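Local atomic coordinates of putative sugar binding protein (Geobacillus stearothermophilus, PDB entry 6GT9), a protein that binds galactose and probably glucose, and probably acts as the sugar-recognising component of a three-component sensing system linked to galactan utilisation. Residues E39-D43 against Y44-V48; E192-T196 against R197-A201; G219-A222 against L223-I226. All coordinates share one frame; numbering follows the deposited sequence.

Contact 1: residues E39-D43 against Y44-V48. With GAL (beta-D-galactopyranose), chain E.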
ATOM      1  N   GLU A  39       5.647  -3.452   7.570  1.00 19.08           N
ATOM      2  CA  GLU A  39       6.970  -3.140   8.094  1.00 21.88           C
ATOM      3  C   GLU A  39       6.791  -2.099   9.185  1.00 22.63           C
ATOM      4  O   GLU A  39       6.121  -1.080   8.967  1.00 22.68           O
ATOM      5  CB  GLU A  39       7.900  -2.623   6.991  1.00 20.60           C
ATOM      6  CG  GLU A  39       9.383  -2.525   7.405  1.00 27.32           C
ATOM      7  CD  GLU A  39      10.276  -2.122   6.240  1.00 24.84           C
ATOM      8  OE1 GLU A  39      10.593  -0.917   6.106  1.00 24.25           O
ATOM      9  OE2 GLU A  39      10.617  -3.009   5.426  1.00 22.08           O
ATOM     10  N   LEU A  40       7.386  -2.366  10.352  1.00 21.95           N
ATOM     11  CA  LEU A  40       7.038  -1.658  11.582  1.00 26.39           C
ATOM     12  C   LEU A  40       7.189  -0.147  11.435  1.00 22.23           C
ATOM     13  O   LEU A  40       6.248   0.611  11.692  1.00 21.20           O
ATOM     14  CB  LEU A  40       7.904  -2.169  12.739  1.00 24.18           C
ATOM     15  CG  LEU A  40       7.423  -1.883  14.161  1.00 30.17           C
ATOM     16  CD1 LEU A  40       6.267  -2.780  14.514  1.00 23.89           C
ATOM     17  CD2 LEU A  40       8.562  -2.055  15.176  1.00 23.97           C
ATOM     18  N   ASP A  41       8.376   0.316  11.052  1.00 22.41           N
ATOM     19  CA  ASP A  41       8.635   1.747  10.994  1.00 24.58           C
ATOM     20  C   ASP A  41       8.505   2.323   9.581  1.00 25.63           C
ATOM     21  O   ASP A  41       9.055   3.396   9.302  1.00 25.82           O
ATOM     22  CB  ASP A  41      10.014   2.059  11.577  1.00 28.94           C
ATOM     23  CG  ASP A  41      10.156   3.521  11.999  1.00 39.46           C
ATOM     24  OD1 ASP A  41       9.183   4.076  12.572  1.00 33.82           O
ATOM     25  OD2 ASP A  41      11.239   4.114  11.756  1.00 39.67           O
ATOM     26  N   ASN A  42       7.797   1.644   8.685  1.00 22.22           N
ATOM     27  CA  ASN A  42       7.471   2.251   7.393  1.00 22.59           C
ATOM     28  C   ASN A  42       6.553   3.450   7.602  1.00 20.13           C
ATOM     29  O   ASN A  42       5.564   3.357   8.331  1.00 20.36           O
ATOM     30  CB  ASN A  42       6.803   1.229   6.477  1.00 18.84           C
ATOM     31  CG  ASN A  42       6.257   1.864   5.193  1.00 21.80           C
ATOM     32  OD1 ASN A  42       5.097   2.249   5.126  1.00 18.15           O
ATOM     33  ND2 ASN A  42       7.099   1.976   4.185  1.00 16.55           N
ATOM     34  N   ASP A  43       6.858   4.575   6.940  1.00 23.04           N
ATOM     35  CA  ASP A  43       6.135   5.823   7.217  1.00 20.05           C
ATOM     36  C   ASP A  43       4.641   5.711   6.934  1.00 21.61           C
ATOM     37  O   ASP A  43       3.818   6.312   7.639  1.00 22.36           O
ATOM     38  CB  ASP A  43       6.721   6.972   6.403  1.00 21.19           C
ATOM     39  CG  ASP A  43       8.091   7.397   6.906  1.00 30.58           C
ATOM     40  OD1 ASP A  43       8.524   6.860   7.952  1.00 29.77           O
ATOM     41  OD2 ASP A  43       8.712   8.272   6.270  1.00 27.61           O
ATOM     42  N   TYR A  44       4.271   5.000   5.877  1.00 20.00           N
ATOM     43  CA  TYR A  44       2.852   4.864   5.562  1.00 21.42           C
ATOM     44  C   TYR A  44       2.137   4.048   6.639  1.00 20.50           C
ATOM     45  O   TYR A  44       1.052   4.424   7.107  1.00 18.85           O
ATOM     46  CB  TYR A  44       2.699   4.235   4.168  1.00 16.70           C
ATOM     47  CG  TYR A  44       1.284   3.789   3.796  1.00 20.31           C
ATOM     48  CD1 TYR A  44       0.801   2.555   4.201  1.00 16.27           C
ATOM     49  CD2 TYR A  44       0.453   4.594   3.006  1.00 18.38           C
ATOM     50  CE1 TYR A  44      -0.482   2.137   3.868  1.00 19.36           C
ATOM     51  CE2 TYR A  44      -0.829   4.182   2.663  1.00 18.66           C
ATOM     52  CZ  TYR A  44      -1.289   2.949   3.100  1.00 19.67           C
ATOM     53  OH  TYR A  44      -2.555   2.503   2.777  1.00 18.88           O
ATOM     54  N   TRP A  45       2.748   2.941   7.064  1.00 19.17           N
ATOM     55  CA  TRP A  45       2.129   2.095   8.083  1.00 20.77           C
ATOM     56  C   TRP A  45       2.057   2.778   9.446  1.00 24.72           C
ATOM     57  O   TRP A  45       1.164   2.467  10.246  1.00 18.87           O
ATOM     58  CB  TRP A  45       2.873   0.757   8.152  1.00 20.98           C
ATOM     59  CG  TRP A  45       2.294  -0.129   7.135  1.00 17.96           C
ATOM     60  CD1 TRP A  45       2.787  -0.397   5.905  1.00 21.86           C
ATOM     61  CD2 TRP A  45       1.025  -0.772   7.211  1.00 18.86           C
ATOM     62  NE1 TRP A  45       1.930  -1.215   5.212  1.00 21.19           N
ATOM     63  CE2 TRP A  45       0.828  -1.450   5.990  1.00 19.79           C
ATOM     64  CE3 TRP A  45       0.048  -0.869   8.206  1.00 18.40           C
ATOM     65  CZ2 TRP A  45      -0.312  -2.205   5.730  1.00 16.34           C
ATOM     66  CZ3 TRP A  45      -1.081  -1.628   7.953  1.00 16.54           C
ATOM     67  CH2 TRP A  45      -1.247  -2.293   6.725  1.00 19.10           C
ATOM     68  N   ARG A  46       2.954   3.721   9.731  1.00 20.77           N
ATOM     69  CA  ARG A  46       2.810   4.479  10.971  1.00 22.04           C
ATOM     70  C   ARG A  46       1.600   5.410  10.909  1.00 23.22           C
ATOM     71  O   ARG A  46       0.998   5.716  11.944  1.00 24.57           O
ATOM     72  CB  ARG A  46       4.094   5.262  11.265  1.00 22.38           C
ATOM     73  CG  ARG A  46       5.276   4.414  11.737  1.00 21.07           C
ATOM     74  CD  ARG A  46       5.100   3.879  13.165  1.00 25.56           C
ATOM     75  NE  ARG A  46       6.333   3.288  13.689  1.00 28.28           N
ATOM     76  CZ  ARG A  46       6.422   2.581  14.817  1.00 31.37           C
ATOM     77  NH1 ARG A  46       5.346   2.356  15.557  1.00 26.83           N
ATOM     78  NH2 ARG A  46       7.598   2.094  15.207  1.00 33.94           N
ATOM     79  N   LEU A  47       1.230   5.872   9.714  1.00 23.93           N
ATOM     80  CA  LEU A  47      -0.012   6.629   9.569  1.00 26.01           C
ATOM     81  C   LEU A  47      -1.224   5.743   9.815  1.00 22.86           C
ATOM     82  O   LEU A  47      -2.185   6.168  10.465  1.00 23.79           O
ATOM     83  CB  LEU A  47      -0.103   7.251   8.175  1.00 22.84           C
ATOM     84  CG  LEU A  47       0.704   8.516   7.919  1.00 32.29           C
ATOM     85  CD1 LEU A  47       0.408   9.053   6.505  1.00 29.05           C
ATOM     86  CD2 LEU A  47       0.397   9.566   8.972  1.00 31.73           C
ATOM     87  N   VAL A  48      -1.204   4.516   9.284  1.00 19.27           N
ATOM     88  CA  VAL A  48      -2.289   3.578   9.553  1.00 20.79           C
ATOM     89  C   VAL A  48      -2.404   3.340  11.051  1.00 22.38           C
ATOM     90  O   VAL A  48      -3.509   3.308  11.603  1.00 20.07           O
ATOM     91  CB  VAL A  48      -2.071   2.256   8.795  1.00 17.14           C
ATOM     92  CG1 VAL A  48      -3.161   1.286   9.139  1.00 21.17           C
ATOM     93  CG2 VAL A  48      -2.003   2.493   7.296  1.00 18.55           C
TER
HETATM   94  C1  GAL E 401       1.766   1.832   0.276  1.00 16.19           C
HETATM   95  C2  GAL E 401       1.093   0.511   0.588  1.00 17.95           C
HETATM   96  C3  GAL E 401       1.559  -0.055   1.942  1.00 17.31           C
HETATM   97  C4  GAL E 401       3.073  -0.182   1.961  1.00 16.41           C
HETATM   98  C5  GAL E 401       3.723   1.132   1.561  1.00 20.18           C
HETATM   99  C6  GAL E 401       5.238   1.009   1.385  1.00 19.10           C
HETATM  100  O1  GAL E 401       1.333   2.302  -0.985  1.00 20.53           O
HETATM  101  O2  GAL E 401      -0.333   0.662   0.642  1.00 16.36           O
HETATM  102  O3  GAL E 401       1.061  -1.347   2.110  1.00 18.48           O
HETATM  103  O4  GAL E 401       3.496  -1.215   1.066  1.00 18.15           O
HETATM  104  O5  GAL E 401       3.199   1.667   0.280  1.00 19.67           O
HETATM  105  O6  GAL E 401       5.850   2.281   1.388  1.00 20.40           O
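N42 meets Y44 and W45 at the start of helix 43-59, and its single amide serves both the helix and the sugar. OD1 takes the backbone N-H of W45 in the plane of its carbonyl, on a lone pair, with N42 OD1 to W45 N at 3.1 Å. The same oxygen draws a weaker bond from Y44 N. CG anti to the backbone N (chi1 172°) carries the amide between the helix start and the sugar, where N42 ND2 donates to GAL O6 over 3.1 Å. Capping thus fixes the rotation of a group that also recognises the sugar.

Elsewhere on the turn, R46 can be traced outward. Its CB packs beside the carbonyls of N42 and D43, and R46 CG lies 3.6 Å from N42 O, which also receives R46 N. The chain then bends at chi2 (-72°), and R46 CD passes L40 O at 3.8 Å. R46 NE forms a salt bridge to D41 OD1 at 3.2 Å, using the anti lone pair; D41 OD1 lies close to the guanidinium plane, at its edge, while the carboxylate itself is turned 74° to it. Over one guanidinium face sits L40 O, while NH1 bridges to E49.

Beyond the cap, Y44 turns a ring face to the ligand, and GAL C1 stands 3.9 Å above the ring plane, over its centre. W45 presents NE1 close to GAL O3. A loop after a parallel strand, running into a helix whose first turn lines the sugar pocket, is characteristic of the lobes of periplasmic binding proteins; here an asparagine N-cap joins Y44 and W45 in the galactose site.

Contact 2: residues E192-T196 against R197-A201. With GAL (beta-D-galactopyranose), chain E; SO4 (sulfate ion), chain F.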
ATOM      1  N   GLU A 192      11.772  -4.246  -8.361  1.00 25.44           N
ATOM      2  CA  GLU A 192      11.303  -4.254  -6.980  1.00 24.54           C
ATOM      3  C   GLU A 192      12.142  -3.327  -6.110  1.00 27.51           C
ATOM      4  O   GLU A 192      13.374  -3.321  -6.191  1.00 23.22           O
ATOM      5  CB  GLU A 192      11.365  -5.665  -6.404  1.00 30.92           C
ATOM      6  CG  GLU A 192      10.505  -6.661  -7.140  1.00 32.09           C
ATOM      7  CD  GLU A 192      10.675  -8.066  -6.602  1.00 40.47           C
ATOM      8  OE1 GLU A 192      11.615  -8.760  -7.049  1.00 48.77           O
ATOM      9  OE2 GLU A 192       9.879  -8.471  -5.727  1.00 31.96           O
ATOM     10  N   SER A 193      11.468  -2.573  -5.246  1.00 26.05           N
ATOM     11  CA  SER A 193      12.135  -1.663  -4.324  1.00 23.17           C
ATOM     12  C   SER A 193      12.215  -2.196  -2.896  1.00 22.29           C
ATOM     13  O   SER A 193      12.923  -1.606  -2.077  1.00 23.73           O
ATOM     14  CB  SER A 193      11.409  -0.315  -4.303  1.00 24.29           C
ATOM     15  OG  SER A 193      10.128  -0.463  -3.686  1.00 21.55           O
ATOM     16  N   HIS A 194      11.485  -3.263  -2.572  1.00 22.55           N
ATOM     17  CA  HIS A 194      11.375  -3.751  -1.189  1.00 26.05           C
ATOM     18  C   HIS A 194      11.012  -2.617  -0.230  1.00 24.89           C
ATOM     19  O   HIS A 194      11.492  -2.546   0.905  1.00 26.02           O
ATOM     20  CB  HIS A 194      12.651  -4.484  -0.784  1.00 24.80           C
ATOM     21  CG  HIS A 194      12.926  -5.663  -1.658  1.00 35.53           C
ATOM     22  ND1 HIS A 194      13.883  -5.650  -2.652  1.00 39.51           N
ATOM     23  CD2 HIS A 194      12.287  -6.853  -1.767  1.00 39.84           C
ATOM     24  CE1 HIS A 194      13.858  -6.802  -3.298  1.00 35.55           C
ATOM     25  NE2 HIS A 194      12.899  -7.549  -2.780  1.00 43.02           N
ATOM     26  N   ILE A 195      10.111  -1.747  -0.706  1.00 23.00           N
ATOM     27  CA  ILE A 195       9.526  -0.588  -0.030  1.00 19.80           C
ATOM     28  C   ILE A 195      10.520   0.256   0.763  1.00 21.24           C
ATOM     29  O   ILE A 195      10.171   0.824   1.803  1.00 21.33           O
ATOM     30  CB  ILE A 195       8.332  -1.007   0.859  1.00 19.36           C
ATOM     31  CG1 ILE A 195       8.741  -1.887   2.039  1.00 19.98           C
ATOM     32  CG2 ILE A 195       7.255  -1.706   0.031  1.00 21.74           C
ATOM     33  CD1 ILE A 195       7.595  -2.050   3.021  1.00 22.47           C
ATOM     34  N   THR A 196      11.741   0.419   0.254  1.00 22.96           N
ATOM     35  CA  THR A 196      12.661   1.377   0.846  1.00 24.31           C
ATOM     36  C   THR A 196      12.985   2.459  -0.172  1.00 22.44           C
ATOM     37  O   THR A 196      12.939   2.221  -1.380  1.00 22.20           O
ATOM     38  CB  THR A 196      13.963   0.718   1.335  1.00 27.64           C
ATOM     39  OG1 THR A 196      14.805   0.406   0.223  1.00 23.37           O
ATOM     40  CG2 THR A 196      13.657  -0.571   2.131  1.00 24.47           C
ATOM     41  N   ARG A 197      13.300   3.657   0.328  1.00 24.34           N
ATOM     42  CA  ARG A 197      13.719   4.733  -0.571  1.00 25.95           C
ATOM     43  C   ARG A 197      14.990   4.351  -1.309  1.00 26.11           C
ATOM     44  O   ARG A 197      15.158   4.679  -2.492  1.00 23.68           O
ATOM     45  CB  ARG A 197      13.960   6.028   0.204  1.00 25.57           C
ATOM     46  CG  ARG A 197      12.742   6.670   0.781  1.00 27.62           C
ATOM     47  CD  ARG A 197      13.155   7.885   1.570  1.00 29.10           C
ATOM     48  NE  ARG A 197      12.082   8.358   2.435  1.00 31.14           N
ATOM     49  CZ  ARG A 197      11.711   7.755   3.569  1.00 30.21           C
ATOM     50  NH1 ARG A 197      12.313   6.641   3.971  1.00 25.32           N
ATOM     51  NH2 ARG A 197      10.730   8.267   4.295  1.00 27.85           N
ATOM     52  N   VAL A 198      15.895   3.647  -0.629  1.00 28.68           N
ATOM     53  CA  VAL A 198      17.231   3.457  -1.181  1.00 25.33           C
ATOM     54  C   VAL A 198      17.219   2.433  -2.305  1.00 27.72           C
ATOM     55  O   VAL A 198      17.905   2.608  -3.321  1.00 24.21           O
ATOM     56  CB  VAL A 198      18.225   3.085  -0.067  1.00 31.68           C
ATOM     57  CG1 VAL A 198      19.515   2.536  -0.659  1.00 27.44           C
ATOM     58  CG2 VAL A 198      18.526   4.323   0.758  1.00 35.78           C
ATOM     59  N   GLN A 199      16.426   1.369  -2.175  1.00 25.58           N
ATOM     60  CA  GLN A 199      16.367   0.426  -3.284  1.00 26.83           C
ATOM     61  C   GLN A 199      15.569   0.992  -4.454  1.00 24.57           C
ATOM     62  O   GLN A 199      15.896   0.710  -5.613  1.00 25.44           O
ATOM     63  CB  GLN A 199      15.792  -0.910  -2.830  1.00 26.15           C
ATOM     64  CG  GLN A 199      16.845  -1.912  -2.395  1.00 37.95           C
ATOM     65  CD  GLN A 199      16.279  -3.306  -2.232  1.00 33.52           C
ATOM     66  OE1 GLN A 199      15.863  -3.940  -3.209  1.00 44.04           O
ATOM     67  NE2 GLN A 199      16.246  -3.786  -1.000  1.00 36.25           N
ATOM     68  N   ALA A 200      14.540   1.796  -4.184  1.00 21.49           N
ATOM     69  CA  ALA A 200      13.833   2.457  -5.281  1.00 23.99           C
ATOM     70  C   ALA A 200      14.794   3.312  -6.101  1.00 23.93           C
ATOM     71  O   ALA A 200      14.812   3.236  -7.336  1.00 22.43           O
ATOM     72  CB  ALA A 200      12.673   3.298  -4.740  1.00 22.02           C
ATOM     73  N   ALA A 201      15.627   4.110  -5.420  1.00 21.40           N
ATOM     74  CA  ALA A 201      16.622   4.930  -6.108  1.00 28.06           C
ATOM     75  C   ALA A 201      17.649   4.078  -6.850  1.00 28.74           C
ATOM     76  O   ALA A 201      17.993   4.373  -8.005  1.00 26.64           O
ATOM     77  CB  ALA A 201      17.327   5.854  -5.113  1.00 25.78           C
TER
HETATM   78  C1  GAL E 401       1.766   1.832   0.276  1.00 16.19           C
HETATM   79  C2  GAL E 401       1.093   0.511   0.588  1.00 17.95           C
HETATM   80  C3  GAL E 401       1.559  -0.055   1.942  1.00 17.31           C
HETATM   81  C4  GAL E 401       3.073  -0.182   1.961  1.00 16.41           C
HETATM   82  C5  GAL E 401       3.723   1.132   1.561  1.00 20.18           C
HETATM   83  C6  GAL E 401       5.238   1.009   1.385  1.00 19.10           C
HETATM   84  O1  GAL E 401       1.333   2.302  -0.985  1.00 20.53           O
HETATM   85  O2  GAL E 401      -0.333   0.662   0.642  1.00 16.36           O
HETATM   86  O3  GAL E 401       1.061  -1.347   2.110  1.00 18.48           O
HETATM   87  O4  GAL E 401       3.496  -1.215   1.066  1.00 18.15           O
HETATM   88  O5  GAL E 401       3.199   1.667   0.280  1.00 19.67           O
HETATM   89  O6  GAL E 401       5.850   2.281   1.388  1.00 20.40           O
HETATM   90  S   SO4 F 402      14.892   4.010   3.367  1.00 35.62           S
HETATM   91  O1  SO4 F 402      15.187   3.253   4.592  1.00 36.68           O
HETATM   92  O2  SO4 F 402      13.456   3.918   3.051  1.00 32.53           O
HETATM   93  O3  SO4 F 402      15.677   3.463   2.262  1.00 30.88           O
HETATM   94  O4  SO4 F 402      15.194   5.428   3.535  1.00 33.90           O
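Two successive non-glycine residues, H194 and I195, adopt left-handed backbone conformations in the turn where the H194 ring meets Q199. H194 ND1 donates to Q199 OE1 over 2.7 Å. The oxygen lies near the imidazole plane, at the ring edge, but the nitrogen is tilted 27° from the amide plane; ring and amide stand 48° apart. Packing is tight at the root of the glutamine, where Q199 CB comes within 3.0 Å of S193 O. If an alanine stood here, H194 ND1 would probably lose its acceptor and the ring would be set free to turn.

The loop ends in an N-cap. T196 places OG1 between its backbone N and carbonyl carbon (chi1 75°), from where T196 OG1 accepts the N-H of Q199 at 3.1 Å. One residue on, A200 N reaches T196 O at 3.3 Å, starting the regular bonding of helix 197-210. This is the familiar strand-loop-helix unit of the alpha/beta lobe, with the helix N-terminus directed to the cleft side.

That end of the helix also holds a sulfate, probably derived from the crystallisation liquor. R197 N donates to SO4 O2 at 2.7 Å and V198 N to SO4 O3 at 2.9 Å, as expected where helix-end N-H groups would favour an anion. R197, extended from CG to NE, brings its guanidinium edge to the same ion, NH1 bonding to O4, while NE and NH2 form salt bridges with E251 and D43. In the other direction, I195 lays its CG2 branch 3.6 Å from GAL C6.

Contact 3: residues G219-A222 against L223-I226. With GAL (beta-D-galactopyranose), chain E.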
ATOM      1  N   GLY A 219       5.573   4.354  -9.847  1.00 19.40           N
ATOM      2  CA  GLY A 219       5.863   3.706  -8.567  1.00 18.30           C
ATOM      3  C   GLY A 219       4.562   3.277  -7.914  1.00 21.89           C
ATOM      4  O   GLY A 219       3.572   4.009  -7.955  1.00 18.29           O
ATOM      5  N   THR A 220       4.555   2.077  -7.323  1.00 16.09           N
ATOM      6  CA  THR A 220       3.300   1.515  -6.838  1.00 18.62           C
ATOM      7  C   THR A 220       3.209   1.439  -5.324  1.00 21.36           C
ATOM      8  O   THR A 220       2.223   0.903  -4.814  1.00 20.66           O
ATOM      9  CB  THR A 220       3.058   0.118  -7.430  1.00 21.12           C
ATOM     10  OG1 THR A 220       4.025  -0.817  -6.923  1.00 18.88           O
ATOM     11  CG2 THR A 220       3.151   0.166  -8.955  1.00 20.69           C
ATOM     12  N   SER A 221       4.202   1.948  -4.596  1.00 20.25           N
ATOM     13  CA  SER A 221       4.135   1.987  -3.143  1.00 19.87           C
ATOM     14  C   SER A 221       4.707   3.318  -2.676  1.00 20.79           C
ATOM     15  O   SER A 221       5.256   4.091  -3.464  1.00 18.53           O
ATOM     16  CB  SER A 221       4.853   0.783  -2.517  1.00 18.77           C
ATOM     17  OG  SER A 221       6.260   0.837  -2.704  1.00 21.19           O
ATOM     18  N   ALA A 222       4.594   3.577  -1.368  1.00 16.65           N
ATOM     19  CA  ALA A 222       4.614   4.953  -0.872  1.00 20.81           C
ATOM     20  C   ALA A 222       5.954   5.661  -1.041  1.00 20.41           C
ATOM     21  O   ALA A 222       5.975   6.898  -1.080  1.00 21.61           O
ATOM     22  CB  ALA A 222       4.212   4.988   0.599  1.00 17.85           C
ATOM     23  N   LEU A 223       7.065   4.929  -1.134  1.00 19.29           N
ATOM     24  CA  LEU A 223       8.391   5.535  -1.208  1.00 17.58           C
ATOM     25  C   LEU A 223       9.024   5.429  -2.591  1.00 22.05           C
ATOM     26  O   LEU A 223      10.124   5.957  -2.801  1.00 19.94           O
ATOM     27  CB  LEU A 223       9.312   4.891  -0.157  1.00 17.97           C
ATOM     28  CG  LEU A 223       8.768   4.995   1.269  1.00 19.54           C
ATOM     29  CD1 LEU A 223       9.571   4.139   2.252  1.00 20.38           C
ATOM     30  CD2 LEU A 223       8.720   6.450   1.728  1.00 18.85           C
ATOM     31  N   ASP A 224       8.363   4.763  -3.537  1.00 16.51           N
ATOM     32  CA  ASP A 224       8.985   4.487  -4.826  1.00 23.52           C
ATOM     33  C   ASP A 224       9.258   5.769  -5.604  1.00 21.69           C
ATOM     34  O   ASP A 224      10.376   5.984  -6.096  1.00 19.16           O
ATOM     35  CB  ASP A 224       8.093   3.552  -5.634  1.00 20.93           C
ATOM     36  CG  ASP A 224       7.971   2.198  -5.006  1.00 21.91           C
ATOM     37  OD1 ASP A 224       8.951   1.755  -4.375  1.00 21.73           O
ATOM     38  OD2 ASP A 224       6.907   1.566  -5.161  1.00 19.64           O
ATOM     39  N   ALA A 225       8.241   6.621  -5.754  1.00 20.23           N
ATOM     40  CA  ALA A 225       8.423   7.829  -6.560  1.00 20.87           C
ATOM     41  C   ALA A 225       9.391   8.795  -5.892  1.00 22.81           C
ATOM     42  O   ALA A 225      10.051   9.593  -6.570  1.00 21.11           O
ATOM     43  CB  ALA A 225       7.073   8.498  -6.808  1.00 20.16           C
ATOM     44  N   ILE A 226       9.505   8.724  -4.567  1.00 22.75           N
ATOM     45  CA  ILE A 226      10.529   9.492  -3.873  1.00 21.08           C
ATOM     46  C   ILE A 226      11.915   9.012  -4.277  1.00 22.25           C
ATOM     47  O   ILE A 226      12.810   9.821  -4.554  1.00 22.31           O
ATOM     48  CB  ILE A 226      10.309   9.402  -2.353  1.00 24.82           C
ATOM     49  CG1 ILE A 226       9.046  10.169  -1.966  1.00 23.61           C
ATOM     50  CG2 ILE A 226      11.545   9.917  -1.593  1.00 26.35           C
ATOM     51  CD1 ILE A 226       8.507   9.780  -0.596  1.00 24.85           C
TER
HETATM   52  C1  GAL E 401       1.766   1.832   0.276  1.00 16.19           C
HETATM   53  C2  GAL E 401       1.093   0.511   0.588  1.00 17.95           C
HETATM   54  C3  GAL E 401       1.559  -0.055   1.942  1.00 17.31           C
HETATM   55  C4  GAL E 401       3.073  -0.182   1.961  1.00 16.41           C
HETATM   56  C5  GAL E 401       3.723   1.132   1.561  1.00 20.18           C
HETATM   57  C6  GAL E 401       5.238   1.009   1.385  1.00 19.10           C
HETATM   58  O1  GAL E 401       1.333   2.302  -0.985  1.00 20.53           O
HETATM   59  O2  GAL E 401      -0.333   0.662   0.642  1.00 16.36           O
HETATM   60  O3  GAL E 401       1.061  -1.347   2.110  1.00 18.48           O
HETATM   61  O4  GAL E 401       3.496  -1.215   1.066  1.00 18.15           O
HETATM   62  O5  GAL E 401       3.199   1.667   0.280  1.00 19.67           O
HETATM   63  O6  GAL E 401       5.850   2.281   1.388  1.00 20.40           O
HETATM   64  O   HOH W   1       5.426   6.364  -5.060  1.00 18.85           O
HETATM   65  O   HOH W   2       7.532   1.990  -0.768  1.00 21.46           O
HETATM   66  O   HOH W   3       6.609   8.283  -3.289  1.00 23.61           O
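D224 OD2 is gripped by three donors from the loop that precedes it. S221 OG gives it the shortest bond, 2.6 Å, arriving from above the carboxylate plane (49° out of it). S221 N adds a weak bond to D224 OD2 at 2.8 Å, and T220 N another, also weak. The serine hydroxyl can reach in because OG sits between the backbone N and the carbonyl carbon (chi1 69°). D224 OD1, the other oxygen, is paired with S193 OG, so the buried carboxylate is satisfied at both ends. In return, D224 N donates to S221 O at 3.2 Å, and the loop folds back on itself.

The aspartate lies so close to the strand end that G219 CA is 3.7 Å from D224 CB; a CB at G219 would probably clash with D224 CB. Water extends the first turn: one molecule links S221 O to A225 N, a second joins A222 O to I226 N, each bridging residues four apart. A third accepts from L223 N, donates to S221 OG and lies 2.7 Å from GAL O6.

The sugar is also met directly, A222 N donating to GAL O5 at 2.9 Å. Buried throughout, this turn joining strand 216-219 to helix 224-235 is typical of a sugar-binding loop in the two-lobed periplasmic binding protein fold, where a loop after a strand offers a backbone N-H, here A222 N, to the ligand.

Overall arrangement
The three contacts converge on one galactose from the two lobes of the binding protein. Contact 1 follows strand 32-36 of one sheet; contacts 2 and 3 follow strands 185-192 and 216-219 of the other. The latter two lie closest, with centres about 8 Å apart, joined by S193 OG and D224 OD1 at 2.6 Å, probably a hydrogen bond. Contact 1 stands about 15 Å from contact 2 and about 14 Å from contact 3, centre to centre. Across the cleft, D43 OD2 and R197 NH2 form a 2.8 Å salt bridge, and N42 ND2 packs 3.8 Å from L223 CD1, consistent with lobes closed around bound sugar.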